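Local coordinates for secreted effector protein SifA (Salmonella typhimurium, PDB 3CXB), which is a secreted virulence effector required for endosomal tubulation and formation of Salmonella-induced filaments in host cells, and interacts with host PLEKHM2, at residues 208-213 with 237-242; 215-220 with 317-322. One frame throughout, in Å; residues are numbered along the deposited sequence.

Helix 197-220 supplies a segment to both contacts: 208-213 to contact 1, then, one residue further on, 215-220 to contact 2. Past the end of this helix the chain turns back into helix 228-241, whose last turn, in 237-242, meets 208-213 and closes contact 1 over 23 intervening residues. The chain then continues through helices 258-267 and 283-303 before helix 307-324 brings 317-322 to 215-220, closing contact 2 over 96 residues. The segments alternate, so the two loops cross instead of nesting. Three helices are thereby joined, and Gln317 of contact 2 links the contacts by packing on Thr238 and Met241 of contact 1.

Contact 1 (208-213 with 237-242); sequences AKIQSG and ETMAMC
Ile210 packs against Met239 and Thr238, and these three buried side chains do all the touching in this helix-helix contact. The two segments together bury only 151 Å², over half of it on Ile210. Its CD1 lies 3.6 Å from SD of Met239, the two side chains crossing at a slant. Two bends, at chi2 (-72°) and chi3 (-93°), fold the methionine back so that the sulfur, and not the terminal methyl, faces the isoleucine; CG of Met239 adds a second approach, 4.1 Å from CD1 of Ile210. Beside it, the Ile210 and Thr238 side chains slide past one another, CG2 of Ile210 lying 4.1 Å from CB of Thr238; the threonine hydroxyl is modelled too close to the isoleucine, so the detail of this fit is doubtful. The backbones come nearest here too, with CA of Ile210 and CA of Thr238 7.4 Å apart. Helices 197-220 and 228-241 are successive members of the helical C-terminal part of SifA, which resembles the SopE-type fold of bacterial exchange factors, and the WxxxE signature of this effector group lies at the start of helix 197-220. Phe235 widens the apolar patch by packing on Ile210. Outward from it the contact thins quickly: Cys242 is only grazed, and Met241, though largely exposed, turns to Gln317 of helix 307-324. On the other helix Ser212 OG hydrogen-bonds Ala208 O at 2.9 Å, tilted 31° from the carbonyl plane, while Ser212 N reaches the same oxygen from the other face. Lys209 NZ forms a salt bridge with Asp296 of helix 283-303.

Contact 2 (215-220 with 317-322); sequences EKTTRI and QLTTLH
Leu318 reaches from helix 307-324 to the side chains of Thr217 and Thr218, and its CD2 methyl does all the close touching on its part. The axes of the short segments 215-220 and 317-322 approach to 10.3 Å at an angle of 57°, with Thr217 and Leu318 facing each other at the nearest backbone point. Apolar contacts come first. CD2 of Leu318 lies 3.9 Å from CB of Thr217 as the two side chains run past each other in opposite senses. CG points away from the backbone N of Leu318 (chi1 -172°), which carries the branched end across to the other helix. One residue on, methyl meets methyl: CG2 of Thr217 is 3.8 Å from CG2 of Thr319, the two side chains standing roughly at right angles. Such sparse, methyl-based packing joins the C-terminal end of helix 197-220 to the last helix of the chain, 307-324, at the far end of the helical C-terminal part, about 25 Å from the centre of the chain to the centre of the contact. A polar atom against a methyl is the second kind: OG1 of Thr218 sits 3.4 Å from CD2 of Leu318, a van der Waals approach made crosswise. Hydrogen bonds form the third kind, and those of the threonine hydroxyls stay within their own helices. Thr217 OG1 bonds to Gly213 O and Thr218 OG1 to Ile214 O, each one turn back, while Thr319 OG1 bonds to Glu316 O. With the hydroxyls of Thr217 and Thr319 turned back to their own helices, their methyls meet across the interface. Nearby, Ile226 from the loop before helix 228-241 packs on Leu318, and Leu221 on Thr319.

Contact 1 (208-213 with 237-242)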
# COMPACT_ATOMS: atom_id res chain seq x y z
N ALA A 208 9.02 5.95 13.30
CA ALA A 208 9.76 6.97 12.56
C ALA A 208 8.79 7.87 11.78
O ALA A 208 9.00 9.09 11.69
CB ALA A 208 10.73 6.33 11.61
N LYS A 209 7.75 7.26 11.22
CA LYS A 209 6.74 7.99 10.46
C LYS A 209 5.99 8.92 11.42
O LYS A 209 5.71 10.08 11.11
CB LYS A 209 5.75 7.01 9.83
CG LYS A 209 5.34 7.33 8.41
CD LYS A 209 6.55 7.40 7.51
CE LYS A 209 6.14 7.31 6.05
NZ LYS A 209 7.26 7.72 5.14
N ILE A 210 5.70 8.40 12.61
CA ILE A 210 4.99 9.19 13.60
C ILE A 210 5.84 10.39 14.00
O ILE A 210 5.31 11.47 14.25
CB ILE A 210 4.63 8.36 14.85
CG1 ILE A 210 3.60 7.28 14.46
CG2 ILE A 210 4.01 9.26 15.90
CD1 ILE A 210 3.40 6.20 15.47
N GLN A 211 7.15 10.20 14.05
CA GLN A 211 8.04 11.31 14.41
C GLN A 211 8.11 12.38 13.32
O GLN A 211 8.11 13.57 13.62
CB GLN A 211 9.45 10.79 14.72
CG GLN A 211 9.68 10.58 16.21
CD GLN A 211 9.43 11.85 17.03
OE1 GLN A 211 10.03 12.89 16.77
NE2 GLN A 211 8.55 11.75 18.01
N SER A 212 8.20 11.96 12.05
CA SER A 212 8.24 12.92 10.95
C SER A 212 6.98 13.77 11.04
O SER A 212 7.06 15.01 11.09
CB SER A 212 8.29 12.18 9.62
OG SER A 212 9.28 11.18 9.66
N GLY A 213 5.82 13.13 11.09
CA GLY A 213 4.59 13.88 11.20
C GLY A 213 4.63 14.94 12.29
O GLY A 213 4.17 16.06 12.11
N GLU A 237 1.27 8.90 22.46
CA GLU A 237 -0.16 8.66 22.33
C GLU A 237 -0.46 7.91 21.03
O GLU A 237 -1.15 6.89 21.04
CB GLU A 237 -0.92 9.99 22.37
CG GLU A 237 -2.39 9.86 22.72
CD GLU A 237 -2.70 10.40 24.10
OE1 GLU A 237 -3.81 10.13 24.61
OE2 GLU A 237 -1.83 11.10 24.68
N THR A 238 0.06 8.40 19.91
CA THR A 238 -0.22 7.72 18.66
C THR A 238 0.45 6.34 18.66
O THR A 238 -0.11 5.37 18.15
CB THR A 238 0.26 8.51 17.43
OG1 THR A 238 1.64 8.22 17.20
CG2 THR A 238 0.10 10.01 17.65
N MET A 239 1.64 6.25 19.23
CA MET A 239 2.32 4.95 19.30
C MET A 239 1.42 4.00 20.08
O MET A 239 1.28 2.83 19.74
CB MET A 239 3.65 5.06 20.03
CG MET A 239 4.78 5.65 19.24
SD MET A 239 5.33 4.52 17.99
CE MET A 239 6.63 3.67 18.82
N ALA A 240 0.81 4.52 21.14
CA ALA A 240 -0.05 3.69 21.97
C ALA A 240 -1.26 3.22 21.19
O ALA A 240 -1.55 2.03 21.18
CB ALA A 240 -0.48 4.44 23.21
N MET A 241 -1.95 4.14 20.54
CA MET A 241 -3.13 3.76 19.78
C MET A 241 -2.83 2.69 18.74
O MET A 241 -3.68 1.85 18.45
CB MET A 241 -3.73 4.98 19.10
CG MET A 241 -4.72 5.72 19.95
SD MET A 241 -5.20 7.29 19.19
CE MET A 241 -4.44 8.44 20.36
N CYS A 242 -1.63 2.72 18.18
CA CYS A 242 -1.24 1.74 17.17
C CYS A 242 -0.78 0.46 17.82
O CYS A 242 -0.47 -0.52 17.13
CB CYS A 242 -0.13 2.30 16.30
SG CYS A 242 -0.67 3.77 15.43

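Contact 2 (215-220 with 317-322)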
# COMPACT_ATOMS: atom_id res chain seq x y z
N GLU A 215 7.39 16.43 13.88
CA GLU A 215 8.34 17.48 13.52
C GLU A 215 7.85 18.33 12.34
O GLU A 215 8.12 19.53 12.28
CB GLU A 215 9.69 16.85 13.17
CG GLU A 215 10.27 15.99 14.28
CD GLU A 215 11.54 15.27 13.84
OE1 GLU A 215 11.51 14.56 12.81
OE2 GLU A 215 12.57 15.42 14.54
N LYS A 216 7.11 17.70 11.43
CA LYS A 216 6.58 18.39 10.27
C LYS A 216 5.53 19.44 10.63
O LYS A 216 5.67 20.62 10.30
CB LYS A 216 5.97 17.37 9.30
CG LYS A 216 5.39 17.97 8.02
CD LYS A 216 4.84 16.90 7.09
CE LYS A 216 4.28 17.51 5.80
NZ LYS A 216 3.67 16.48 4.90
N THR A 217 4.47 19.00 11.31
CA THR A 217 3.40 19.90 11.71
C THR A 217 3.93 21.01 12.62
O THR A 217 3.41 22.13 12.62
CB THR A 217 2.29 19.11 12.46
OG1 THR A 217 1.80 18.06 11.61
CG2 THR A 217 1.12 20.02 12.82
N THR A 218 4.97 20.70 13.40
CA THR A 218 5.56 21.67 14.32
C THR A 218 6.23 22.82 13.56
O THR A 218 6.14 23.99 13.96
CB THR A 218 6.57 20.97 15.27
OG1 THR A 218 5.86 20.05 16.10
CG2 THR A 218 7.27 21.97 16.19
N ARG A 219 6.89 22.48 12.46
CA ARG A 219 7.55 23.47 11.62
C ARG A 219 6.53 24.45 11.01
O ARG A 219 6.60 25.66 11.26
CB ARG A 219 8.33 22.77 10.51
CG ARG A 219 9.63 22.13 10.98
CD ARG A 219 10.61 23.21 11.44
NE ARG A 219 11.82 22.69 12.06
CZ ARG A 219 11.85 22.04 13.22
NH1 ARG A 219 13.00 21.60 13.70
NH2 ARG A 219 10.73 21.83 13.90
N ILE A 220 5.58 23.93 10.24
CA ILE A 220 4.58 24.77 9.59
C ILE A 220 3.79 25.58 10.61
O ILE A 220 3.39 26.71 10.34
CB ILE A 220 3.59 23.95 8.72
CG1 ILE A 220 2.62 23.18 9.61
CG2 ILE A 220 4.35 23.01 7.82
CD1 ILE A 220 1.58 22.42 8.83
N GLN A 317 -2.94 14.27 16.11
CA GLN A 317 -2.83 14.11 17.55
C GLN A 317 -2.15 15.36 18.10
O GLN A 317 -2.63 16.00 19.04
CB GLN A 317 -2.00 12.87 17.91
CG GLN A 317 -2.84 11.63 18.16
CD GLN A 317 -3.71 11.76 19.40
OE1 GLN A 317 -4.74 11.09 19.53
NE2 GLN A 317 -3.30 12.64 20.31
N LEU A 318 -1.03 15.71 17.49
CA LEU A 318 -0.28 16.88 17.90
C LEU A 318 -1.19 18.10 17.94
O LEU A 318 -1.24 18.82 18.93
CB LEU A 318 0.86 17.13 16.92
CG LEU A 318 1.81 18.23 17.40
CD1 LEU A 318 2.60 17.69 18.59
CD2 LEU A 318 2.75 18.64 16.28
N THR A 319 -1.95 18.33 16.89
CA THR A 319 -2.82 19.49 16.87
C THR A 319 -3.95 19.40 17.87
O THR A 319 -4.29 20.38 18.53
CB THR A 319 -3.40 19.71 15.47
OG1 THR A 319 -4.18 18.57 15.09
CG2 THR A 319 -2.26 19.93 14.46
N THR A 320 -4.54 18.22 17.98
CA THR A 320 -5.64 18.02 18.91
C THR A 320 -5.17 18.19 20.37
O THR A 320 -5.85 18.81 21.20
CB THR A 320 -6.29 16.62 18.68
OG1 THR A 320 -7.50 16.52 19.44
CG2 THR A 320 -5.35 15.51 19.09
N LEU A 321 -4.00 17.66 20.68
CA LEU A 321 -3.51 17.82 22.03
C LEU A 321 -3.24 19.30 22.29
O LEU A 321 -3.71 19.85 23.29
CB LEU A 321 -2.22 17.02 22.24
CG LEU A 321 -2.38 15.51 22.43
CD1 LEU A 321 -1.00 14.85 22.57
CD2 LEU A 321 -3.24 15.25 23.68
N HIS A 322 -2.51 19.95 21.38
CA HIS A 322 -2.19 21.36 21.54
C HIS A 322 -3.41 22.23 21.81
O HIS A 322 -3.41 23.02 22.75
CB HIS A 322 -1.48 21.90 20.30
CG HIS A 322 -1.01 23.31 20.46
ND1 HIS A 322 -0.53 24.06 19.41
CD2 HIS A 322 -0.93 24.10 21.56
CE1 HIS A 322 -0.18 25.25 19.85
NE2 HIS A 322 -0.41 25.31 21.15